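Thioredoxin peroxidase 2 (PDB 2C0D) probably reduces hydrogen peroxide and organic hydroperoxides to water and alcohols as a thioredoxin-dependent 2-Cys peroxiredoxin of the Plasmodium falciparum mitochondrion. Local coordinates at residues Gln37-Ile45 and Val101-Asn109; Ile54-Pro65 and Phe144-Asn155. All coordinates share one frame; numbering follows the deposited sequence.

Contact 1 (Gln37-Ile45 and Val101-Asn109); sequences QGLNKNNEI and VYSHLAWKN
Leu-39 and Val-101 lead this contact, in which the end of a beta hairpin in the peroxiredoxin fold lies against helix 101-109. Strand 37-39 runs almost parallel to the helix axis, at 11° and 8.6 Å. The tight part is the isobutyl group of Leu-39. With CG trans to the backbone N (chi1 -178°), the side chain reaches over to the helix and its two methyls divide the work: Leu-39 CD2 presses on the helix backbone, 3.5 Å from Leu-105 N, while CD1 meets Val-101 CG1. Val-101 CG1 also touches Ile-45 CG1, at 3.9 Å, so one branch of Val-101 serves both strands of the hairpin; the other branch, CG2, packs against Gln-37 CB.

Toward the turn the contact is looser and water-mediated. Asn-40 OD1 shapes the connecting turn: it accepts from Asn-42 N, closing an Asx turn, and from Glu-44 N, the two arriving from opposite faces of the amide plane. Lys-108 comes up from the helix with a bend at chi3 (76°), and two waters bridge its ammonium group to backbone carbonyls of the hairpin. Lys-108 NZ donates to one water that donates to Leu-39 O, and to a second at 2.7 Å that donates to Lys-41 O.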
loop_
_atom_site.group_PDB
_atom_site.type_symbol
_atom_site.label_atom_id
_atom_site.label_comp_id
_atom_site.label_asym_id
_atom_site.label_seq_id
_atom_site.Cartn_x
_atom_site.Cartn_y
_atom_site.Cartn_z
ATOM N N GLN B 37 -15.002 16.334 -13.253
ATOM C CA GLN B 37 -15.468 17.464 -12.442
ATOM C C GLN B 37 -15.138 17.225 -10.994
ATOM O O GLN B 37 -15.170 16.077 -10.508
ATOM C CB GLN B 37 -16.986 17.651 -12.578
ATOM C CG GLN B 37 -17.423 18.036 -13.976
ATOM C CD GLN B 37 -18.866 18.451 -13.989
ATOM O OE1 GLN B 37 -19.726 17.703 -13.516
ATOM N NE2 GLN B 37 -19.146 19.663 -14.478
ATOM N N GLY B 38 -14.818 18.310 -10.306
ATOM C CA GLY B 38 -14.567 18.228 -8.883
ATOM C C GLY B 38 -15.284 19.360 -8.172
ATOM O O GLY B 38 -15.717 20.347 -8.809
ATOM N N LEU B 39 -15.428 19.200 -6.866
ATOM C CA LEU B 39 -16.056 20.205 -6.032
ATOM C C LEU B 39 -14.929 20.709 -5.128
ATOM O O LEU B 39 -14.369 19.927 -4.335
ATOM C CB LEU B 39 -17.190 19.547 -5.239
ATOM C CG LEU B 39 -18.050 20.411 -4.301
ATOM C CD1 LEU B 39 -18.869 21.426 -5.148
ATOM C CD2 LEU B 39 -18.990 19.536 -3.401
ATOM N N ASN B 40 -14.532 21.974 -5.274
ATOM C CA ASN B 40 -13.378 22.458 -4.480
ATOM C C ASN B 40 -13.704 22.963 -3.056
ATOM O O ASN B 40 -14.848 22.859 -2.587
ATOM C CB ASN B 40 -12.512 23.441 -5.295
ATOM C CG ASN B 40 -13.125 24.852 -5.377
ATOM O OD1 ASN B 40 -14.126 25.154 -4.723
ATOM N ND2 ASN B 40 -12.517 25.704 -6.192
ATOM N N LYS B 41 -12.696 23.519 -2.370
ATOM C CA LYS B 41 -12.848 23.888 -0.968
ATOM C C LYS B 41 -13.828 25.043 -0.796
ATOM O O LYS B 41 -14.341 25.272 0.300
ATOM C CB LYS B 41 -11.493 24.234 -0.356
ATOM C CG LYS B 41 -10.792 25.379 -1.044
ATOM C CD LYS B 41 -9.396 25.607 -0.456
ATOM C CE LYS B 41 -8.927 27.002 -0.821
ATOM N NZ LYS B 41 -7.497 27.302 -0.451
ATOM N N ASN B 42 -14.115 25.736 -1.889
ATOM C CA ASN B 42 -15.080 26.835 -1.863
ATOM C C ASN B 42 -16.411 26.419 -2.460
ATOM O O ASN B 42 -17.274 27.259 -2.751
ATOM C CB ASN B 42 -14.472 28.043 -2.574
ATOM C CG ASN B 42 -13.299 28.619 -1.795
ATOM O OD1 ASN B 42 -12.223 28.862 -2.342
ATOM N ND2 ASN B 42 -13.494 28.792 -0.501
ATOM N N ASN B 43 -16.580 25.103 -2.606
ATOM C CA ASN B 43 -17.765 24.507 -3.222
ATOM C C ASN B 43 -18.116 25.057 -4.591
ATOM O O ASN B 43 -19.295 25.257 -4.920
ATOM C CB ASN B 43 -18.961 24.571 -2.260
ATOM C CG ASN B 43 -18.777 23.667 -1.060
ATOM O OD1 ASN B 43 -18.845 24.120 0.094
ATOM N ND2 ASN B 43 -18.516 22.394 -1.315
ATOM N N GLU B 44 -17.064 25.315 -5.367
ATOM C CA GLU B 44 -17.136 25.610 -6.773
ATOM C C GLU B 44 -16.883 24.343 -7.567
ATOM O O GLU B 44 -16.023 23.533 -7.192
ATOM C CB GLU B 44 -16.078 26.653 -7.114
ATOM C CG GLU B 44 -16.355 27.991 -6.402
ATOM N N ILE B 45 -17.633 24.171 -8.652
ATOM C CA ILE B 45 -17.432 23.026 -9.541
ATOM C C ILE B 45 -16.300 23.398 -10.489
ATOM O O ILE B 45 -16.366 24.441 -11.169
ATOM C CB ILE B 45 -18.696 22.664 -10.330
ATOM C CG1 ILE B 45 -19.837 22.310 -9.373
ATOM C CG2 ILE B 45 -18.412 21.465 -11.260
ATOM C CD1 ILE B 45 -21.176 22.110 -10.074
ATOM N N VAL B 101 -21.295 15.070 -8.294
ATOM C CA VAL B 101 -20.952 16.318 -7.589
ATOM C C VAL B 101 -22.035 16.633 -6.549
ATOM O O VAL B 101 -21.706 17.021 -5.438
ATOM C CB VAL B 101 -20.720 17.482 -8.567
ATOM C CG1 VAL B 101 -20.434 18.771 -7.811
ATOM C CG2 VAL B 101 -19.513 17.126 -9.477
ATOM N N TYR B 102 -23.310 16.399 -6.904
ATOM C CA TYR B 102 -24.411 16.617 -5.945
ATOM C C TYR B 102 -24.187 15.754 -4.693
ATOM O O TYR B 102 -24.290 16.237 -3.574
ATOM C CB TYR B 102 -25.774 16.224 -6.550
ATOM C CG TYR B 102 -26.850 16.428 -5.546
ATOM C CD1 TYR B 102 -27.459 17.695 -5.431
ATOM C CD2 TYR B 102 -27.248 15.401 -4.698
ATOM C CE1 TYR B 102 -28.469 17.920 -4.486
ATOM C CE2 TYR B 102 -28.260 15.608 -3.735
ATOM C CZ TYR B 102 -28.837 16.879 -3.639
ATOM O OH TYR B 102 -29.815 17.103 -2.700
ATOM N N SER B 103 -23.861 14.475 -4.896
ATOM C CA SER B 103 -23.651 13.556 -3.762
ATOM C C SER B 103 -22.528 14.072 -2.819
ATOM O O SER B 103 -22.672 14.006 -1.596
ATOM C CB SER B 103 -23.304 12.138 -4.274
ATOM O OG SER B 103 -24.486 11.526 -4.847
ATOM N N HIS B 104 -21.421 14.551 -3.393
ATOM C CA HIS B 104 -20.332 15.133 -2.565
ATOM C C HIS B 104 -20.763 16.381 -1.804
ATOM O O HIS B 104 -20.455 16.518 -0.630
ATOM C CB HIS B 104 -19.133 15.450 -3.424
ATOM C CG HIS B 104 -18.406 14.216 -3.889
ATOM N ND1 HIS B 104 -18.267 13.086 -3.102
ATOM C CD2 HIS B 104 -17.751 13.954 -5.039
ATOM C CE1 HIS B 104 -17.557 12.180 -3.759
ATOM N NE2 HIS B 104 -17.230 12.684 -4.933
ATOM N N LEU B 105 -21.478 17.270 -2.488
ATOM C CA LEU B 105 -21.960 18.489 -1.834
ATOM C C LEU B 105 -22.872 18.101 -0.646
ATOM O O LEU B 105 -22.763 18.666 0.431
ATOM C CB LEU B 105 -22.711 19.380 -2.829
ATOM C CG LEU B 105 -23.296 20.650 -2.175
ATOM C CD1 LEU B 105 -22.169 21.484 -1.505
ATOM C CD2 LEU B 105 -24.075 21.390 -3.292
ATOM N N ALA B 106 -23.790 17.161 -0.867
ATOM C CA ALA B 106 -24.689 16.682 0.201
ATOM C C ALA B 106 -23.899 16.118 1.398
ATOM O O ALA B 106 -24.253 16.358 2.560
ATOM C CB ALA B 106 -25.620 15.631 -0.353
ATOM N N TRP B 107 -22.800 15.415 1.114
ATOM C CA TRP B 107 -21.971 14.830 2.189
ATOM C C TRP B 107 -21.273 15.943 2.993
ATOM O O TRP B 107 -21.163 15.868 4.247
ATOM C CB TRP B 107 -20.940 13.885 1.576
ATOM C CG TRP B 107 -20.444 12.817 2.528
ATOM C CD1 TRP B 107 -21.079 12.296 3.631
ATOM C CD2 TRP B 107 -19.238 12.081 2.365
ATOM N NE1 TRP B 107 -20.305 11.273 4.177
ATOM C CE2 TRP B 107 -19.174 11.133 3.416
ATOM C CE3 TRP B 107 -18.193 12.148 1.444
ATOM C CZ2 TRP B 107 -18.086 10.252 3.570
ATOM C CZ3 TRP B 107 -17.072 11.256 1.616
ATOM C CH2 TRP B 107 -17.066 10.334 2.666
ATOM N N LYS B 108 -20.820 16.986 2.297
ATOM C CA LYS B 108 -20.169 18.136 2.941
ATOM C C LYS B 108 -21.156 18.925 3.791
ATOM O O LYS B 108 -20.818 19.400 4.884
ATOM C CB LYS B 108 -19.539 19.064 1.925
ATOM C CG LYS B 108 -18.310 18.425 1.247
ATOM C CD LYS B 108 -17.663 19.342 0.199
ATOM C CE LYS B 108 -16.856 20.429 0.860
ATOM N NZ LYS B 108 -16.299 21.396 -0.179
ATOM N N ASN B 109 -22.365 19.054 3.288
ATOM C CA ASN B 109 -23.404 19.810 4.003
ATOM C C ASN B 109 -24.028 19.085 5.207
ATOM O O ASN B 109 -24.599 19.741 6.105
ATOM C CB ASN B 109 -24.460 20.279 3.001
ATOM C CG ASN B 109 -25.441 21.277 3.617
ATOM O OD1 ASN B 109 -25.038 22.317 4.158
ATOM N ND2 ASN B 109 -26.700 20.914 3.621
HETATM O O HOH W 1 -14.487 19.718 -1.617
HETATM O O HOH W 2 -15.503 23.162 1.630
#

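Contact 2 (Ile54-Pro65 and Phe144-Asn155)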
loop_
_atom_site.group_PDB
_atom_site.type_symbol
_atom_site.label_atom_id
_atom_site.label_comp_id
_atom_site.label_asym_id
_atom_site.label_seq_id
_atom_site.Cartn_x
_atom_site.Cartn_y
_atom_site.Cartn_z
ATOM N N ILE B 54 1.658 18.730 -12.737
ATOM C CA ILE B 54 3.012 18.363 -13.173
ATOM C C ILE B 54 3.940 19.548 -13.065
ATOM O O ILE B 54 3.605 20.659 -13.506
ATOM C CB ILE B 54 3.043 17.844 -14.638
ATOM C CG1 ILE B 54 2.347 16.503 -14.736
ATOM C CG2 ILE B 54 4.506 17.764 -15.183
ATOM C CD1 ILE B 54 3.055 15.430 -14.021
ATOM N N GLY B 55 5.119 19.290 -12.513
ATOM C CA GLY B 55 6.123 20.302 -12.303
ATOM C C GLY B 55 5.724 21.295 -11.245
ATOM O O GLY B 55 6.454 22.262 -11.003
ATOM N N GLN B 56 4.578 21.077 -10.596
ATOM C CA GLN B 56 4.088 22.010 -9.586
ATOM C C GLN B 56 3.958 21.431 -8.181
ATOM O O GLN B 56 4.436 22.028 -7.201
ATOM C CB GLN B 56 2.719 22.563 -10.005
ATOM C CG GLN B 56 2.745 23.323 -11.330
ATOM C CD GLN B 56 3.680 24.508 -11.282
ATOM O OE1 GLN B 56 3.785 25.196 -10.258
ATOM N NE2 GLN B 56 4.380 24.756 -12.392
ATOM N N LYS B 57 3.272 20.284 -8.086
ATOM C CA LYS B 57 2.850 19.726 -6.805
ATOM C C LYS B 57 2.837 18.193 -6.883
ATOM O O LYS B 57 2.622 17.624 -7.968
ATOM C CB LYS B 57 1.400 20.138 -6.495
ATOM C CG LYS B 57 1.124 21.641 -6.504
ATOM C CD LYS B 57 -0.272 21.889 -6.036
ATOM C CE LYS B 57 -0.317 21.746 -4.550
ATOM N NZ LYS B 57 -1.465 22.538 -4.092
ATOM N N TYR B 58 3.070 17.555 -5.740
ATOM C CA TYR B 58 2.755 16.130 -5.556
ATOM C C TYR B 58 1.243 16.019 -5.454
ATOM O O TYR B 58 0.576 17.016 -5.133
ATOM C CB TYR B 58 3.342 15.614 -4.243
ATOM C CG TYR B 58 4.849 15.567 -4.235
ATOM C CD1 TYR B 58 5.525 14.405 -4.596
ATOM C CD2 TYR B 58 5.591 16.678 -3.841
ATOM C CE1 TYR B 58 6.926 14.362 -4.591
ATOM C CE2 TYR B 58 7.004 16.649 -3.827
ATOM C CZ TYR B 58 7.645 15.490 -4.210
ATOM O OH TYR B 58 9.020 15.450 -4.189
ATOM N N CYS B 59 0.697 14.837 -5.756
ATOM C CA CYS B 59 -0.733 14.583 -5.515
ATOM C C CYS B 59 -0.901 13.370 -4.631
ATOM O O CYS B 59 -0.120 12.410 -4.739
ATOM C CB CYS B 59 -1.455 14.294 -6.821
ATOM S SG CYS B 59 -1.520 15.744 -7.886
ATOM N N CYS B 60 -1.915 13.396 -3.778
ATOM C CA CYS B 60 -2.298 12.204 -3.014
ATOM C C CYS B 60 -3.740 11.905 -3.456
ATOM O O CYS B 60 -4.621 12.733 -3.248
ATOM C CB CYS B 60 -2.211 12.473 -1.507
ATOM S SG CYS B 60 -2.835 11.126 -0.528
ATOM N N LEU B 61 -3.944 10.784 -4.141
ATOM C CA LEU B 61 -5.290 10.401 -4.570
ATOM C C LEU B 61 -5.886 9.491 -3.506
ATOM O O LEU B 61 -5.320 8.413 -3.221
ATOM C CB LEU B 61 -5.264 9.638 -5.891
ATOM C CG LEU B 61 -4.499 10.307 -7.026
ATOM C CD1 LEU B 61 -4.643 9.517 -8.336
ATOM C CD2 LEU B 61 -4.924 11.804 -7.197
ATOM N N LEU B 62 -7.028 9.866 -2.951
ATOM C CA LEU B 62 -7.648 9.104 -1.893
ATOM C C LEU B 62 -8.994 8.592 -2.412
ATOM O O LEU B 62 -9.965 9.367 -2.481
ATOM C CB LEU B 62 -7.847 10.026 -0.670
ATOM C CG LEU B 62 -8.435 9.453 0.618
ATOM C CD1 LEU B 62 -7.437 8.565 1.350
ATOM C CD2 LEU B 62 -8.873 10.610 1.530
ATOM N N PHE B 63 -9.060 7.312 -2.780
ATOM C CA PHE B 63 -10.316 6.729 -3.295
ATOM C C PHE B 63 -11.144 6.153 -2.145
ATOM O O PHE B 63 -10.599 5.631 -1.144
ATOM C CB PHE B 63 -10.003 5.561 -4.234
ATOM C CG PHE B 63 -9.407 5.979 -5.556
ATOM C CD1 PHE B 63 -10.236 6.153 -6.680
ATOM C CD2 PHE B 63 -8.033 6.146 -5.683
ATOM C CE1 PHE B 63 -9.691 6.503 -7.912
ATOM C CE2 PHE B 63 -7.468 6.481 -6.919
ATOM C CZ PHE B 63 -8.295 6.642 -8.041
ATOM N N TYR B 64 -12.468 6.222 -2.274
ATOM C CA TYR B 64 -13.322 5.656 -1.192
ATOM C C TYR B 64 -14.709 5.369 -1.747
ATOM O O TYR B 64 -15.083 5.923 -2.813
ATOM C CB TYR B 64 -13.421 6.616 0.016
ATOM C CG TYR B 64 -13.869 7.981 -0.427
ATOM C CD1 TYR B 64 -15.246 8.288 -0.609
ATOM C CD2 TYR B 64 -12.914 8.958 -0.741
ATOM C CE1 TYR B 64 -15.640 9.542 -1.087
ATOM C CE2 TYR B 64 -13.304 10.210 -1.225
ATOM C CZ TYR B 64 -14.643 10.486 -1.401
ATOM O OH TYR B 64 -14.944 11.749 -1.891
ATOM N N PRO B 65 -15.448 4.468 -1.073
ATOM C CA PRO B 65 -16.855 4.160 -1.357
ATOM C C PRO B 65 -17.815 5.063 -0.558
ATOM O O PRO B 65 -17.483 5.497 0.554
ATOM C CB PRO B 65 -16.972 2.698 -0.857
ATOM C CG PRO B 65 -16.110 2.691 0.381
ATOM C CD PRO B 65 -14.880 3.547 -0.056
ATOM N N PHE B 144 -18.089 0.570 -7.460
ATOM C CA PHE B 144 -17.570 1.627 -6.605
ATOM C C PHE B 144 -16.090 1.459 -6.372
ATOM O O PHE B 144 -15.541 0.417 -6.661
ATOM C CB PHE B 144 -18.307 1.688 -5.263
ATOM C CG PHE B 144 -18.225 0.433 -4.439
ATOM C CD1 PHE B 144 -17.116 0.201 -3.628
ATOM C CD2 PHE B 144 -19.262 -0.509 -4.448
ATOM C CE1 PHE B 144 -17.042 -0.947 -2.819
ATOM C CE2 PHE B 144 -19.204 -1.657 -3.643
ATOM C CZ PHE B 144 -18.081 -1.887 -2.840
ATOM N N ALA B 145 -15.472 2.496 -5.865
ATOM C CA ALA B 145 -14.039 2.467 -5.603
ATOM C C ALA B 145 -13.684 1.826 -4.262
ATOM O O ALA B 145 -14.296 2.098 -3.198
ATOM C CB ALA B 145 -13.452 3.880 -5.684
ATOM N N LEU B 146 -12.628 1.028 -4.291
ATOM C CA LEU B 146 -12.063 0.431 -3.078
ATOM C C LEU B 146 -11.248 1.488 -2.348
ATOM O O LEU B 146 -11.036 2.609 -2.859
ATOM C CB LEU B 146 -11.152 -0.760 -3.457
ATOM C CG LEU B 146 -11.928 -1.922 -4.137
ATOM C CD1 LEU B 146 -10.951 -2.957 -4.643
ATOM C CD2 LEU B 146 -12.836 -2.558 -3.099
ATOM N N ARG B 147 -10.771 1.129 -1.153
ATOM C CA ARG B 147 -10.084 2.073 -0.277
ATOM C C ARG B 147 -8.631 2.188 -0.718
ATOM O O ARG B 147 -7.710 1.641 -0.062
ATOM C CB ARG B 147 -10.217 1.573 1.180
ATOM C CG ARG B 147 -10.187 2.755 2.123
ATOM C CD ARG B 147 -10.896 2.682 3.461
ATOM N NE ARG B 147 -12.263 2.199 3.526
ATOM C CZ ARG B 147 -13.370 2.957 3.474
ATOM N NH1 ARG B 147 -13.328 4.261 3.230
ATOM N NH2 ARG B 147 -14.541 2.369 3.578
ATOM N N GLY B 148 -8.425 2.854 -1.851
ATOM C CA GLY B 148 -7.092 2.938 -2.460
ATOM C C GLY B 148 -6.467 4.285 -2.181
ATOM O O GLY B 148 -7.172 5.296 -2.005
ATOM N N LEU B 149 -5.134 4.330 -2.160
ATOM C CA LEU B 149 -4.442 5.594 -1.996
ATOM C C LEU B 149 -3.192 5.573 -2.848
ATOM O O LEU B 149 -2.473 4.568 -2.877
ATOM C CB LEU B 149 -4.043 5.802 -0.534
ATOM C CG LEU B 149 -3.317 7.126 -0.251
ATOM C CD1 LEU B 149 -3.708 7.697 1.128
ATOM C CD2 LEU B 149 -1.816 6.857 -0.338
ATOM N N PHE B 150 -2.945 6.669 -3.552
ATOM C CA PHE B 150 -1.744 6.743 -4.417
ATOM C C PHE B 150 -1.028 8.053 -4.212
ATOM O O PHE B 150 -1.676 9.100 -4.052
ATOM C CB PHE B 150 -2.192 6.658 -5.896
ATOM C CG PHE B 150 -2.871 5.343 -6.223
ATOM C CD1 PHE B 150 -2.126 4.280 -6.754
ATOM C CD2 PHE B 150 -4.228 5.146 -5.951
ATOM C CE1 PHE B 150 -2.744 3.061 -7.049
ATOM C CE2 PHE B 150 -4.846 3.917 -6.210
ATOM C CZ PHE B 150 -4.100 2.869 -6.746
ATOM N N ILE B 151 0.297 8.040 -4.293
ATOM C CA ILE B 151 1.046 9.292 -4.255
ATOM C C ILE B 151 1.685 9.447 -5.628
ATOM O O ILE B 151 2.381 8.514 -6.129
ATOM C CB ILE B 151 2.145 9.272 -3.151
ATOM C CG1 ILE B 151 1.543 9.041 -1.763
ATOM C CG2 ILE B 151 3.027 10.581 -3.224
ATOM C CD1 ILE B 151 0.524 10.080 -1.383
ATOM N N ILE B 152 1.473 10.615 -6.219
ATOM C CA ILE B 152 1.946 10.961 -7.553
ATOM C C ILE B 152 3.029 12.046 -7.413
ATOM O O ILE B 152 2.809 13.044 -6.729
ATOM C CB ILE B 152 0.757 11.539 -8.388
ATOM C CG1 ILE B 152 -0.481 10.620 -8.299
ATOM C CG2 ILE B 152 1.172 11.871 -9.837
ATOM C CD1 ILE B 152 -0.277 9.215 -8.839
ATOM N N ASP B 153 4.187 11.876 -8.039
ATOM C CA ASP B 153 5.217 12.918 -7.864
ATOM C C ASP B 153 5.079 14.064 -8.876
ATOM O O ASP B 153 4.123 14.120 -9.679
ATOM C CB ASP B 153 6.641 12.279 -7.817
ATOM C CG ASP B 153 7.100 11.767 -9.185
ATOM O OD1 ASP B 153 6.480 12.143 -10.216
ATOM O OD2 ASP B 153 8.104 11.000 -9.248
ATOM N N LYS B 154 6.030 14.997 -8.835
ATOM C CA LYS B 154 5.957 16.173 -9.698
ATOM C C LYS B 154 6.236 15.886 -11.187
ATOM O O LYS B 154 6.027 16.769 -12.022
ATOM C CB LYS B 154 6.877 17.280 -9.172
ATOM C CG LYS B 154 6.476 17.813 -7.807
ATOM C CD LYS B 154 7.352 18.998 -7.333
ATOM C CE LYS B 154 8.681 18.511 -6.737
ATOM N NZ LYS B 154 9.542 19.674 -6.345
ATOM N N ASN B 155 6.717 14.676 -11.499
ATOM C CA ASN B 155 6.894 14.209 -12.862
ATOM C C ASN B 155 5.701 13.387 -13.358
ATOM O O ASN B 155 5.696 12.906 -14.489
ATOM C CB ASN B 155 8.193 13.397 -12.975
ATOM C CG ASN B 155 9.435 14.275 -12.808
ATOM O OD1 ASN B 155 9.449 15.427 -13.245
ATOM N ND2 ASN B 155 10.458 13.746 -12.134
HETATM O O HOH W 3 1.568 15.476 -9.368
HETATM O O HOH W 4 2.162 16.087 -10.313
HETATM O O HOH W 5 -16.694 5.065 -5.016
HETATM O O HOH W 6 -15.822 5.920 2.717
#
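Lys-154 lies along Tyr-58 where strand 58-63 begins and strand 147-152 ends, and no residue here has more surface buried by the contact. Lys-154 CG sits over one face of the Tyr-58 ring, 4.3 Å from the centroid and 14° off the normal, a CH-pi contact; a bend at chi3 (-81°) then brings CE close to Tyr-58 CE2. Lys-154 O accepts a hydrogen bond from Gly-55 N at 2.7 Å, and the phenol OH is held by Asp-186.

Phe-63 comes next. Its ring meets that of Phe-150 rim to rim, planes at 83°, with Phe-63 CE2 3.6 Å from Phe-150 CD2, while CD1 touches Ala-145 CB. Between these ends the strands are joined by paired backbone bonds, Cys-59 with Ile-152 and Leu-61 with Phe-150, and on the face opposite Leu-61 and Phe-150, Cys-60 SG rests against Ile-151 CD1 at 3.6 Å.

Pro-65 continues the line. Its CB touches Phe-144 CD1, and Pro-65 CD lies over one face of the Arg-147 guanidinium, 3.7 Å from Arg-147 NH1. Glu-75, Phe-70 O and Leu-166 O hold that flat group beside Cys-72, the predicted peroxidatic cysteine. The antiparallel pair belongs to the central sheet of the thioredoxin-like fold, and an arginine set beside this cysteine is characteristic of the peroxiredoxin active site.

Contact 2 is core: two central strands joined by backbone bonds, with apolar side chains on both faces and the centre about 4 Å from that of the chain. Contact 1 is partly buried, its centre about 15 Å from that of the chain, where a helix covers the end of a hairpin and water bridges take over toward the turn. Both reach the same mixed sheet, contact 1 through the hairpin strands 35-39 and 45-49 and contact 2 through strands 58-63 and 144-152. Their centres are 18 Å apart, yet Tyr-64 joins them: Tyr-64 OH is 3.2 Å from His-104 CE1, and its CE1 packs on Trp-107 CZ3. Of the two, contact 2 is the one that reaches Cys-72.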